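Salmonella typhimurium DB7155 bacteriophage DET7 tailspike (Bacteriophage, PDB 2V5I) binds the O-antigen of its Salmonella host as the phage's receptor-binding tailspike and probably hydrolyses it, working as a beta-helical trimer. Local coordinates at residues Val411-Asn416 with Lys430-Asn435; Asn395-Ala400 with Ser417-Leu422; His362-Val367 with Ile387-Cys392. All blocks are in the same frame, centred on the assembly; numbering follows the deposited sequence. Where two conformers were deposited one is given.

Interaction 1 of 3, residues Val411-Asn416 with Lys430-Asn435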
ATOM      1  N   VAL A 411      20.809  12.486   4.839  1.00 11.00           N
ATOM      2  CA  VAL A 411      19.472  11.978   4.541  1.00 11.13           C
ATOM      3  C   VAL A 411      19.516  10.456   4.720  1.00 11.75           C
ATOM      4  O   VAL A 411      18.664   9.893   5.398  1.00 12.36           O
ATOM      5  CB  VAL A 411      19.004  12.363   3.153  1.00 12.23           C
ATOM      6  CG1 VAL A 411      17.653  11.701   2.802  1.00 14.37           C
ATOM      7  CG2 VAL A 411      18.874  13.847   3.053  1.00 12.67           C
ATOM      8  N   ILE A 412      20.490   9.796   4.066  1.00 10.93           N
ATOM      9  CA  ILE A 412      20.664   8.360   4.158  1.00 10.68           C
ATOM     10  C   ILE A 412      22.084   8.035   4.607  1.00 13.02           C
ATOM     11  O   ILE A 412      23.034   8.531   4.024  1.00 12.89           O
ATOM     12  CB  ILE A 412      20.463   7.672   2.775  1.00 12.07           C
ATOM     13  CG1 ILE A 412      19.009   7.791   2.368  1.00 15.29           C
ATOM     14  CG2 ILE A 412      20.860   6.158   2.835  1.00 17.83           C
ATOM     15  CD1 ILE A 412      18.743   7.468   0.904  1.00 21.51           C
ATOM     16  N   SER A 413      22.182   7.165   5.608  1.00 12.61           N
ATOM     17  CA  SER A 413      23.441   6.553   6.031  1.00 11.82           C
ATOM     18  C   SER A 413      23.240   5.042   6.097  1.00 12.74           C
ATOM     19  O   SER A 413      22.694   4.480   7.069  1.00 13.78           O
ATOM     20  CB  SER A 413      23.801   7.103   7.393  1.00 15.08           C
ATOM     21  OG  SER A 413      24.951   6.460   7.936  1.00 20.51           O
ATOM     22  N   ALA A 414      23.665   4.394   5.016  1.00 12.51           N
ATOM     23  CA  ALA A 414      23.522   2.953   4.819  1.00 11.56           C
ATOM     24  C   ALA A 414      24.758   2.396   4.138  1.00 11.46           C
ATOM     25  O   ALA A 414      24.721   1.879   3.027  1.00 11.93           O
ATOM     26  CB  ALA A 414      22.256   2.650   4.009  1.00 11.24           C
ATOM     27  N   PRO A 415      25.900   2.520   4.825  1.00 12.61           N
ATOM     28  CA  PRO A 415      27.189   2.262   4.196  1.00 13.12           C
ATOM     29  C   PRO A 415      27.474   0.847   3.743  1.00 11.90           C
ATOM     30  O   PRO A 415      28.388   0.657   2.928  1.00 12.75           O
ATOM     31  CB  PRO A 415      28.186   2.702   5.270  1.00 12.79           C
ATOM     32  CG  PRO A 415      27.450   2.697   6.560  1.00 16.92           C
ATOM     33  CD  PRO A 415      26.005   2.917   6.247  1.00 13.57           C
ATOM     34  N   ASN A 416      26.725  -0.142   4.234  1.00 12.97           N
ATOM     35  CA  ASN A 416      26.910  -1.514   3.828  1.00 13.56           C
ATOM     36  C   ASN A 416      25.734  -2.049   2.978  1.00 13.45           C
ATOM     37  O   ASN A 416      25.680  -3.269   2.707  1.00 15.46           O
ATOM     38  CB  ASN A 416      27.068  -2.354   5.075  1.00 15.01           C
ATOM     39  CG  ASN A 416      28.296  -1.968   5.892  1.00 20.17           C
ATOM     40  OD1 ASN A 416      29.407  -1.899   5.355  1.00 19.48           O
ATOM     41  ND2 ASN A 416      28.105  -1.742   7.205  1.00 19.18           N
ATOM     42  N   LYS A 430      24.210  14.306   0.509  1.00 14.59           N
ATOM     43  CA  LYS A 430      23.801  13.913   1.855  1.00 15.19           C
ATOM     44  C   LYS A 430      23.381  12.445   1.883  1.00 14.81           C
ATOM     45  O   LYS A 430      22.468  12.048   2.608  1.00 14.13           O
ATOM     46  CB  LYS A 430      22.666  14.811   2.309  1.00 16.23           C
ATOM     47  CG  LYS A 430      23.042  16.255   2.402  1.00 19.61           C
ATOM     48  CD  LYS A 430      24.056  16.521   3.487  1.00 21.57           C
ATOM     49  CE  LYS A 430      24.346  18.018   3.590  1.00 26.92           C
ATOM     50  NZ  LYS A 430      25.406  18.248   4.562  1.00 32.41           N
ATOM     51  N   ILE A 431      24.062  11.633   1.063  1.00 14.82           N
ATOM     52  CA  ILE A 431      23.844  10.200   0.990  1.00 15.83           C
ATOM     53  C   ILE A 431      25.156   9.476   1.179  1.00 15.92           C
ATOM     54  O   ILE A 431      26.156   9.844   0.560  1.00 16.10           O
ATOM     55  CB  ILE A 431      23.360   9.839  -0.422  1.00 18.55           C
ATOM     56  CG1 ILE A 431      22.013  10.476  -0.727  1.00 23.28           C
ATOM     57  CG2 ILE A 431      23.294   8.370  -0.617  1.00 18.71           C
ATOM     58  CD1 ILE A 431      21.707  10.430  -2.202  1.00 25.35           C
ATOM     59  N   LEU A 432      25.155   8.458   2.021  1.00 14.44           N
ATOM     60  CA  LEU A 432      26.276   7.555   2.190  1.00 17.27           C
ATOM     61  C   LEU A 432      25.705   6.162   2.056  1.00 15.13           C
ATOM     62  O   LEU A 432      24.909   5.751   2.873  1.00 14.71           O
ATOM     63  CB  LEU A 432      26.904   7.739   3.578  1.00 20.71           C
ATOM     64  CG  LEU A 432      27.774   6.645   4.206  1.00 27.40           C
ATOM     65  CD1 LEU A 432      29.133   6.582   3.546  1.00 31.99           C
ATOM     66  CD2 LEU A 432      27.961   6.912   5.718  1.00 33.75           C
ATOM     67  N   VAL A 433      26.074   5.446   0.994  1.00 14.89           N
ATOM     68  CA  VAL A 433      25.586   4.097   0.755  1.00 14.05           C
ATOM     69  C   VAL A 433      26.689   3.199   0.263  1.00 14.16           C
ATOM     70  O   VAL A 433      27.669   3.701  -0.290  1.00 15.71           O
ATOM     71  CB  VAL A 433      24.403   4.057  -0.245  0.70 14.10           C
ATOM     72  CG1 VAL A 433      23.187   4.732   0.346  0.70 18.95           C
ATOM     73  CG2 VAL A 433      24.791   4.683  -1.587  0.70 11.83           C
ATOM     74  N   GLY A 434      26.520   1.896   0.474  1.00 11.18           N
ATOM     75  CA  GLY A 434      27.409   0.884  -0.108  1.00 12.41           C
ATOM     76  C   GLY A 434      27.445   0.975  -1.631  1.00 13.24           C
ATOM     77  O   GLY A 434      28.503   1.085  -2.235  1.00 13.65           O
ATOM     78  N   ASN A 435      26.271   0.911  -2.239  1.00 11.41           N
ATOM     79  CA  ASN A 435      26.145   1.062  -3.684  1.00 10.23           C
ATOM     80  C   ASN A 435      24.741   1.580  -3.992  1.00 10.77           C
ATOM     81  O   ASN A 435      23.790   1.304  -3.274  1.00 11.98           O
ATOM     82  CB  ASN A 435      26.315  -0.229  -4.441  1.00 12.25           C
ATOM     83  CG  ASN A 435      26.834  -0.019  -5.873  1.00 13.08           C
ATOM     84  OD1 ASN A 435      27.015   1.137  -6.339  1.00 15.99           O
ATOM     85  ND2 ASN A 435      27.048  -1.101  -6.583  1.00 25.17           N
TER
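The carbonyl oxygen of Lys-430 is gripped by two successive amides of segment 411-416. Val-411 N donates to Lys-430 O at 2.8 Å and lies in the carbonyl plane. Ile-412 N reaches the same oxygen through a weaker bond, longer but fairly straight. From here the two strands run parallel, their short axes 4.8 Å apart and 15° from alignment. The ladder then passes from strand to strand. Leu-432 N donates to Ile-412 O, and Ala-414 N donates to Leu-432 O. This last bond is 2.8 Å long and nearly straight, 174° at the hydrogen. Gly-434 N closes the series on Ala-414 O, just where both chains turn a corner.

The two faces differ. On the buried one, Ile-412, Ala-414, Ile-431 and Val-433 line up. Ile-412 CG2 meets Val-433 CG1 at 3.7 Å, and the two side chains cross at a slant. Ile-412 CG1 sits anti to its carbonyl carbon (chi1 -68°), which leaves CG2 as the branch that reaches Val-433. Ile-419 and Leu-422 of strand 417-423 pack against this row. Phe-449 of the second subunit covers Ile-431 and Val-433.

On the other face, Leu-432 lies beside Ser-413 and the corner residue Pro-415. Its CG lies 4.1 Å from Pro-415 CB, and its CD2 reaches Ser-413 OG at 3.8 Å. Leu-432 is exposed there. At the corner, the amide of Asn-416 is tied back to Ile-389 O through ND2.

The specific hold is therefore backbone chemistry, which fixes the register of one coil on the next. The side chains add an apolar stack toward the interior and a thinner apolar cover outside, without a charged pair between the segments.

Interaction 2 of 3, residues Asn395-Ala400 with Ser417-Leu422; sequences NGIRAA and STISGL
Leu-422 CD1 is the methyl on which the dense side of this contact converges. It lies 3.7 Å from Ile-397 CG2 and 3.8 Å from Ala-399 CB. Ile-397 and Leu-422 lie side by side and point the same way. With Ile-397 CG1 opposite the backbone N (chi1 177°), CG2 is the branch held between N and the carbonyl carbon, facing Leu-422. From there it also meets Ile-419 CG2, at 3.9 Å, with the two isoleucines crossing obliquely. Ile-386, Val-411, Val-426 and Ile-431 enclose this group from neighbouring parts of the coil.

The backbone link is short. Gly-396 N donates to Ser-420 O at 2.9 Å. Ile-397 N donates to Gly-421 O at 3.0 Å. Between these bonds, the CA atoms of Gly-396 and Gly-421 come within 4.3 Å, and Gly-396 CA also makes a CH contact with Gly-421 O.

The opposite face is looser across the pair. Asn-395 and Ser-420 share it, but the nearest side-chain approach is Asn-395 OD1 to Ser-420 CB, 4.8 Å. Ser-420 OG bonds to Leu-437 O. Asn-395 ND2 makes weak bonds to Ser-369 OG and to Ala-400 O of the second subunit. Gly-421 is partly exposed, whereas the residues of the apolar side are buried.

Parallel pairing in register, with aliphatic residues stacked inward from coil to coil, is characteristic of parallel beta-helices; P22-like tailspikes have the right-handed form.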
ATOM      1  N   ASN A 395      14.785  -1.494  -2.019  1.00 10.69           N
ATOM      2  CA  ASN A 395      14.221  -1.489  -3.364  1.00 12.26           C
ATOM      3  C   ASN A 395      13.078  -0.485  -3.367  1.00  9.63           C
ATOM      4  O   ASN A 395      11.954  -0.847  -2.986  1.00 11.61           O
ATOM      5  CB  ASN A 395      13.521  -2.837  -3.665  1.00 14.29           C
ATOM      6  CG  ASN A 395      14.453  -3.996  -3.793  1.00 18.08           C
ATOM      7  OD1 ASN A 395      15.450  -3.909  -4.492  1.00 16.18           O
ATOM      8  ND2 ASN A 395      14.100  -5.147  -3.125  1.00 18.48           N
ATOM      9  N   GLY A 396      13.306   0.753  -3.786  1.00 11.13           N
ATOM     10  CA  GLY A 396      12.259   1.720  -3.923  1.00 12.82           C
ATOM     11  C   GLY A 396      12.069   2.497  -2.640  1.00 13.03           C
ATOM     12  O   GLY A 396      11.516   1.988  -1.669  1.00 13.98           O
ATOM     13  N   ILE A 397      12.577   3.724  -2.618  1.00 11.15           N
ATOM     14  CA  ILE A 397      12.549   4.564  -1.421  1.00 10.20           C
ATOM     15  C   ILE A 397      12.403   6.026  -1.824  1.00 11.39           C
ATOM     16  O   ILE A 397      13.190   6.560  -2.582  1.00 11.70           O
ATOM     17  CB  ILE A 397      13.767   4.311  -0.482  1.00 11.24           C
ATOM     18  CG1 ILE A 397      13.721   5.270   0.720  1.00 15.67           C
ATOM     19  CG2 ILE A 397      15.123   4.377  -1.237  1.00 15.21           C
ATOM     20  CD1 ILE A 397      14.609   4.862   1.873  1.00 19.88           C
ATOM     21  N   ARG A 398      11.393   6.664  -1.230  1.00  9.99           N
ATOM     22  CA  ARG A 398      11.156   8.091  -1.393  1.00  9.71           C
ATOM     23  C   ARG A 398      11.697   8.743  -0.153  1.00 11.74           C
ATOM     24  O   ARG A 398      11.317   8.360   0.947  1.00 11.65           O
ATOM     25  CB  ARG A 398       9.653   8.335  -1.536  1.00 10.69           C
ATOM     26  CG  ARG A 398       9.149   7.745  -2.849  1.00 12.58           C
ATOM     27  CD  ARG A 398       7.759   7.367  -2.851  1.00 22.68           C
ATOM     28  NE  ARG A 398       7.449   6.253  -1.965  1.00 20.04           N
ATOM     29  CZ  ARG A 398       7.300   4.998  -2.325  1.00 25.81           C
ATOM     30  NH1 ARG A 398       7.506   4.629  -3.580  1.00 31.08           N
ATOM     31  NH2 ARG A 398       6.946   4.107  -1.393  1.00 22.58           N
ATOM     32  N   ALA A 399      12.662   9.655  -0.330  1.00 11.08           N
ATOM     33  CA  ALA A 399      13.441  10.192   0.783  1.00 11.15           C
ATOM     34  C   ALA A 399      13.502  11.726   0.839  1.00 11.78           C
ATOM     35  O   ALA A 399      14.405  12.257   1.484  1.00 14.70           O
ATOM     36  CB  ALA A 399      14.847   9.647   0.757  1.00 11.29           C
ATOM     37  N   ALA A 400      12.613  12.445   0.171  1.00 11.04           N
ATOM     38  CA  ALA A 400      12.566  13.916   0.300  1.00 12.98           C
ATOM     39  C   ALA A 400      11.123  14.413   0.277  1.00 14.04           C
ATOM     40  O   ALA A 400      10.353  14.030  -0.589  1.00 15.82           O
ATOM     41  CB  ALA A 400      13.322  14.594  -0.836  1.00 14.18           C
ATOM     42  N   SER A 417      24.847  -1.152   2.534  1.00 13.09           N
ATOM     43  CA  SER A 417      23.644  -1.551   1.823  1.00 12.48           C
ATOM     44  C   SER A 417      23.715  -1.192   0.334  1.00 12.27           C
ATOM     45  O   SER A 417      24.429  -0.260  -0.037  1.00 12.47           O
ATOM     46  CB  SER A 417      22.446  -0.863   2.444  1.00 13.77           C
ATOM     47  OG  SER A 417      22.262  -1.331   3.791  1.00 15.42           O
ATOM     48  N   THR A 418      22.888  -1.868  -0.455  1.00 13.48           N
ATOM     49  CA  THR A 418      22.660  -1.512  -1.835  1.00 13.85           C
ATOM     50  C   THR A 418      21.247  -0.961  -1.955  1.00 11.38           C
ATOM     51  O   THR A 418      20.308  -1.587  -1.467  1.00 11.75           O
ATOM     52  CB  THR A 418      22.838  -2.717  -2.728  1.00 15.62           C
ATOM     53  OG1 THR A 418      24.243  -3.098  -2.685  1.00 19.90           O
ATOM     54  CG2 THR A 418      22.431  -2.392  -4.166  1.00 18.31           C
ATOM     55  N   ILE A 419      21.119   0.183  -2.640  1.00 10.88           N
ATOM     56  CA  ILE A 419      19.861   0.878  -2.794  1.00 11.48           C
ATOM     57  C   ILE A 419      19.570   1.074  -4.269  1.00 11.58           C
ATOM     58  O   ILE A 419      20.461   1.405  -5.043  1.00 12.07           O
ATOM     59  CB  ILE A 419      19.878   2.241  -2.049  1.00 11.43           C
ATOM     60  CG1 ILE A 419      20.157   1.968  -0.544  1.00 15.73           C
ATOM     61  CG2 ILE A 419      18.560   2.992  -2.348  1.00 11.63           C
ATOM     62  CD1 ILE A 419      20.015   3.131   0.298  1.00 21.18           C
ATOM     63  N   SER A 420      18.330   0.768  -4.664  1.00 11.30           N
ATOM     64  CA  SER A 420      17.821   1.077  -5.992  1.00 12.93           C
ATOM     65  C   SER A 420      16.508   1.828  -5.872  1.00 13.17           C
ATOM     66  O   SER A 420      15.805   1.684  -4.888  1.00 12.99           O
ATOM     67  CB  SER A 420      17.524  -0.188  -6.800  1.00 15.19           C
ATOM     68  OG  SER A 420      18.643  -1.033  -6.843  1.00 17.87           O
ATOM     69  N   GLY A 421      16.184   2.641  -6.879  1.00 12.03           N
ATOM     70  CA  GLY A 421      14.862   3.262  -6.932  1.00 10.87           C
ATOM     71  C   GLY A 421      14.698   4.384  -5.926  1.00 10.01           C
ATOM     72  O   GLY A 421      13.628   4.522  -5.336  1.00 11.65           O
ATOM     73  N   LEU A 422      15.775   5.143  -5.692  1.00 10.72           N
ATOM     74  CA  LEU A 422      15.717   6.301  -4.771  1.00 10.96           C
ATOM     75  C   LEU A 422      15.098   7.486  -5.486  1.00 13.14           C
ATOM     76  O   LEU A 422      15.602   7.887  -6.547  1.00 15.22           O
ATOM     77  CB  LEU A 422      17.118   6.640  -4.273  1.00 12.51           C
ATOM     78  CG  LEU A 422      17.253   7.852  -3.392  1.00 12.50           C
ATOM     79  CD1 LEU A 422      16.449   7.719  -2.139  1.00 15.01           C
ATOM     80  CD2 LEU A 422      18.762   8.039  -3.053  1.00 13.55           C
TER

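Interaction 3 of 3, residues His362-Val367 with Ile387-Cys392; sequences HTYNRV and IIIGDC
Ile-389 lies over one face of the His-362 imidazole. Its CG1 is 4.0 Å from the ring centroid and 20° off the normal, a CH-pi contact shifted toward the rim. The isoleucine also runs alongside Tyr-364, and its CG2 comes 3.9 Å from the phenol OH. That hydroxyl is hydrogen-bonded to His-362 NE2 at 3.0 Å, which ties the two rings to each other.

Asp-391 approaches the tyrosine differently. Its side chain crosses that of Tyr-364 at about a right angle, with OD1 at the ring edge and the carboxylate turned 53° from the ring plane. The aspartate is the centre of an inverse gamma turn. Asn-365 N bonds to Asp-391 O at 2.9 Å and, more weakly, to OD1. A water joins the two side chains, donating to Asn-365 OD1 and to Asp-391 OD2.

Inward, Cys-392 SG stands anti to its carbonyl carbon (chi1 -67°), which brings it to Thr-363 and Arg-366. It accepts a hydrogen bond from Arg-366 N at 3.6 Å, usual for sulfur. SG also touches Thr-363 OG1 at 3.4 Å, yet this buried hydroxyl has no hydrogen-bond partner in the model. Gly-390 lets the chain pass close beside the tyrosine, with its CA 3.8 Å from Tyr-364 CD2.

The contact joins the ends of strands 357-364 and 386-388 and the loops after them. His-362 stacks on His-316 and, with Tyr-364, bonds through its backbone to strand 335-342. Arg-366 sends its guanidinium to Gly-343 O and Asn-320. Cys-392 and Thr-363 pack on Phe-368 of strand 367-369, and Ile-402 of the second subunit packs on Asn-365.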
ATOM      1  N   HIS A 362      19.103  -1.303  12.798  1.00 10.94           N
ATOM      2  CA  HIS A 362      20.349  -1.954  13.142  1.00 11.28           C
ATOM      3  C   HIS A 362      20.242  -3.408  12.724  1.00 10.97           C
ATOM      4  O   HIS A 362      20.172  -4.347  13.549  1.00 10.37           O
ATOM      5  CB  HIS A 362      20.621  -1.805  14.645  1.00 12.50           C
ATOM      6  CG  HIS A 362      22.027  -2.125  15.013  1.00 14.19           C
ATOM      7  ND1 HIS A 362      22.661  -1.517  16.072  1.00 20.65           N
ATOM      8  CD2 HIS A 362      22.921  -2.987  14.476  1.00 15.82           C
ATOM      9  CE1 HIS A 362      23.889  -1.989  16.160  1.00 17.97           C
ATOM     10  NE2 HIS A 362      24.080  -2.871  15.203  1.00 17.05           N
ATOM     11  N   THR A 363      20.216  -3.595  11.395  1.00 10.90           N
ATOM     12  CA  THR A 363      19.811  -4.826  10.773  1.00 10.09           C
ATOM     13  C   THR A 363      20.855  -5.298   9.787  1.00 11.43           C
ATOM     14  O   THR A 363      21.670  -4.499   9.286  1.00 11.75           O
ATOM     15  CB  THR A 363      18.483  -4.682  10.022  1.00  8.70           C
ATOM     16  OG1 THR A 363      18.604  -3.599   9.073  1.00 11.05           O
ATOM     17  CG2 THR A 363      17.375  -4.348  11.013  1.00 11.03           C
ATOM     18  N   TYR A 364      20.815  -6.603   9.569  1.00 10.08           N
ATOM     19  CA  TYR A 364      21.744  -7.356   8.726  1.00 11.39           C
ATOM     20  C   TYR A 364      20.995  -8.299   7.838  1.00  9.44           C
ATOM     21  O   TYR A 364      20.137  -9.031   8.307  1.00 11.73           O
ATOM     22  CB  TYR A 364      22.700  -8.177   9.621  1.00 11.55           C
ATOM     23  CG  TYR A 364      23.418  -7.319  10.617  1.00 14.03           C
ATOM     24  CD1 TYR A 364      22.792  -6.932  11.798  1.00 14.38           C
ATOM     25  CD2 TYR A 364      24.691  -6.862  10.371  1.00 15.09           C
ATOM     26  CE1 TYR A 364      23.403  -6.111  12.690  1.00 18.99           C
ATOM     27  CE2 TYR A 364      25.311  -6.013  11.277  1.00 15.83           C
ATOM     28  CZ  TYR A 364      24.675  -5.675  12.444  1.00 17.66           C
ATOM     29  OH  TYR A 364      25.298  -4.858  13.357  1.00 22.69           O
ATOM     30  N   ASN A 365      21.326  -8.334   6.541  1.00 11.89           N
ATOM     31  CA  ASN A 365      20.683  -9.258   5.586  1.00 11.26           C
ATOM     32  C   ASN A 365      19.160  -9.169   5.562  1.00  9.81           C
ATOM     33  O   ASN A 365      18.435 -10.204   5.497  1.00 12.92           O
ATOM     34  CB  ASN A 365      21.098 -10.710   5.852  1.00 12.97           C
ATOM     35  CG  ASN A 365      20.708 -11.674   4.693  1.00 18.34           C
ATOM     36  OD1 ASN A 365      20.968 -11.381   3.518  1.00 21.93           O
ATOM     37  ND2 ASN A 365      20.140 -12.831   5.035  1.00 22.59           N
ATOM     38  N   ARG A 366      18.698  -7.906   5.624  1.00 10.43           N
ATOM     39  CA  ARG A 366      17.257  -7.623   5.557  1.00  8.11           C
ATOM     40  C   ARG A 366      16.939  -6.844   4.301  1.00  9.74           C
ATOM     41  O   ARG A 366      17.749  -6.078   3.823  1.00 11.34           O
ATOM     42  CB  ARG A 366      16.848  -6.783   6.775  1.00  9.33           C
ATOM     43  CG  ARG A 366      15.333  -6.539   6.946  1.00  8.27           C
ATOM     44  CD  ARG A 366      14.941  -6.212   8.400  1.00  8.25           C
ATOM     45  NE  ARG A 366      15.166  -7.389   9.295  1.00  7.94           N
ATOM     46  CZ  ARG A 366      15.019  -7.437  10.590  1.00 11.27           C
ATOM     47  NH1 ARG A 366      14.573  -6.406  11.234  1.00 10.25           N
ATOM     48  NH2 ARG A 366      15.292  -8.585  11.206  1.00 10.99           N
ATOM     49  N   VAL A 367      15.735  -7.065   3.780  1.00  8.62           N
ATOM     50  CA  VAL A 367      15.237  -6.379   2.566  1.00 10.14           C
ATOM     51  C   VAL A 367      14.138  -5.403   2.955  1.00 10.55           C
ATOM     52  O   VAL A 367      13.197  -5.780   3.597  1.00 11.22           O
ATOM     53  CB  VAL A 367      14.687  -7.372   1.514  1.00 13.41           C
ATOM     54  CG1 VAL A 367      14.257  -6.597   0.238  1.00 13.36           C
ATOM     55  CG2 VAL A 367      15.734  -8.407   1.152  1.00 15.49           C
ATOM     56  N   ILE A 387      18.807   5.471   8.655  1.00 11.71           N
ATOM     57  CA  ILE A 387      20.033   4.789   9.082  1.00 13.14           C
ATOM     58  C   ILE A 387      19.814   3.289   8.960  1.00 12.49           C
ATOM     59  O   ILE A 387      18.808   2.769   9.445  1.00 11.56           O
ATOM     60  CB  ILE A 387      20.308   5.110  10.545  1.00 15.16           C
ATOM     61  CG1 ILE A 387      20.577   6.609  10.704  1.00 17.76           C
ATOM     62  CG2 ILE A 387      21.462   4.227  11.082  1.00 17.42           C
ATOM     63  CD1 ILE A 387      20.081   7.187  12.055  1.00 23.24           C
ATOM     64  N   ILE A 388      20.708   2.612   8.233  1.00 11.73           N
ATOM     65  CA  ILE A 388      20.754   1.168   8.173  1.00 11.49           C
ATOM     66  C   ILE A 388      22.192   0.801   8.489  1.00 13.06           C
ATOM     67  O   ILE A 388      23.103   1.282   7.843  1.00 13.74           O
ATOM     68  CB  ILE A 388      20.356   0.595   6.787  1.00 12.97           C
ATOM     69  CG1 ILE A 388      18.953   1.083   6.384  1.00 13.83           C
ATOM     70  CG2 ILE A 388      20.429  -0.925   6.803  1.00 14.54           C
ATOM     71  CD1 ILE A 388      18.546   0.665   4.981  1.00 16.22           C
ATOM     72  N   ILE A 389      22.404  -0.104   9.447  1.00 12.45           N
ATOM     73  CA  ILE A 389      23.769  -0.406   9.913  1.00 13.26           C
ATOM     74  C   ILE A 389      24.454  -1.501   9.117  1.00 14.49           C
ATOM     75  O   ILE A 389      25.602  -1.337   8.715  1.00 15.45           O
ATOM     76  CB  ILE A 389      23.745  -0.845  11.390  1.00 14.20           C
ATOM     77  CG1 ILE A 389      23.185   0.265  12.258  1.00 15.32           C
ATOM     78  CG2 ILE A 389      25.142  -1.286  11.852  1.00 15.58           C
ATOM     79  CD1 ILE A 389      23.981   1.578  12.256  1.00 20.29           C
ATOM     80  N   GLY A 390      23.759  -2.604   8.864  1.00 13.37           N
ATOM     81  CA  GLY A 390      24.342  -3.762   8.217  1.00 13.01           C
ATOM     82  C   GLY A 390      24.085  -3.941   6.740  1.00 13.75           C
ATOM     83  O   GLY A 390      23.759  -2.973   6.027  1.00 16.11           O
ATOM     84  N   ASP A 391      24.333  -5.159   6.247  1.00 14.91           N
ATOM     85  CA  ASP A 391      24.336  -5.477   4.806  1.00 16.24           C
ATOM     86  C   ASP A 391      22.924  -5.750   4.291  1.00 15.20           C
ATOM     87  O   ASP A 391      22.490  -6.899   4.272  1.00 17.77           O
ATOM     88  CB  ASP A 391      25.217  -6.691   4.521  1.00 18.72           C
ATOM     89  CG  ASP A 391      24.806  -7.951   5.328  1.00 25.11           C
ATOM     90  OD1 ASP A 391      24.481  -7.868   6.551  1.00 25.35           O
ATOM     91  OD2 ASP A 391      24.807  -9.051   4.719  1.00 36.69           O
ATOM     92  N   CYS A 392      22.224  -4.687   3.913  1.00 12.73           N
ATOM     93  CA  CYS A 392      20.794  -4.792   3.560  1.00 11.91           C
ATOM     94  C   CYS A 392      20.569  -4.356   2.098  1.00 10.49           C
ATOM     95  O   CYS A 392      21.498  -3.912   1.425  1.00 12.51           O
ATOM     96  CB  CYS A 392      19.996  -3.943   4.549  1.00 11.82           C
ATOM     97  SG  CYS A 392      20.095  -4.700   6.277  1.00 14.87           S
TER
HETATM   98  O   HOH W   1      23.307 -10.133   2.733  1.00 35.88           O

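Overall arrangement
All three contacts join successive coils of one beta-helix. Interactions 1 and 3 lie on the same face, where strands 386-388 and 412-414 are neighbours; Ser-413 O and Ile-388 N probably bond across them. Interaction 2 belongs to another face, and its strand 417-423 follows directly on 412-414. Interaction 2 is the buried one and is mainly aliphatic. Interaction 1 is partly buried and relies most on a regular backbone ladder. Interaction 3, where strands run into loops, is the most polar and irregular, with rings, a carboxylate, a water and a sulfur acceptor. Val-433 packing on Ile-419 links interactions 1 and 2. Each contact also touches the second subunit.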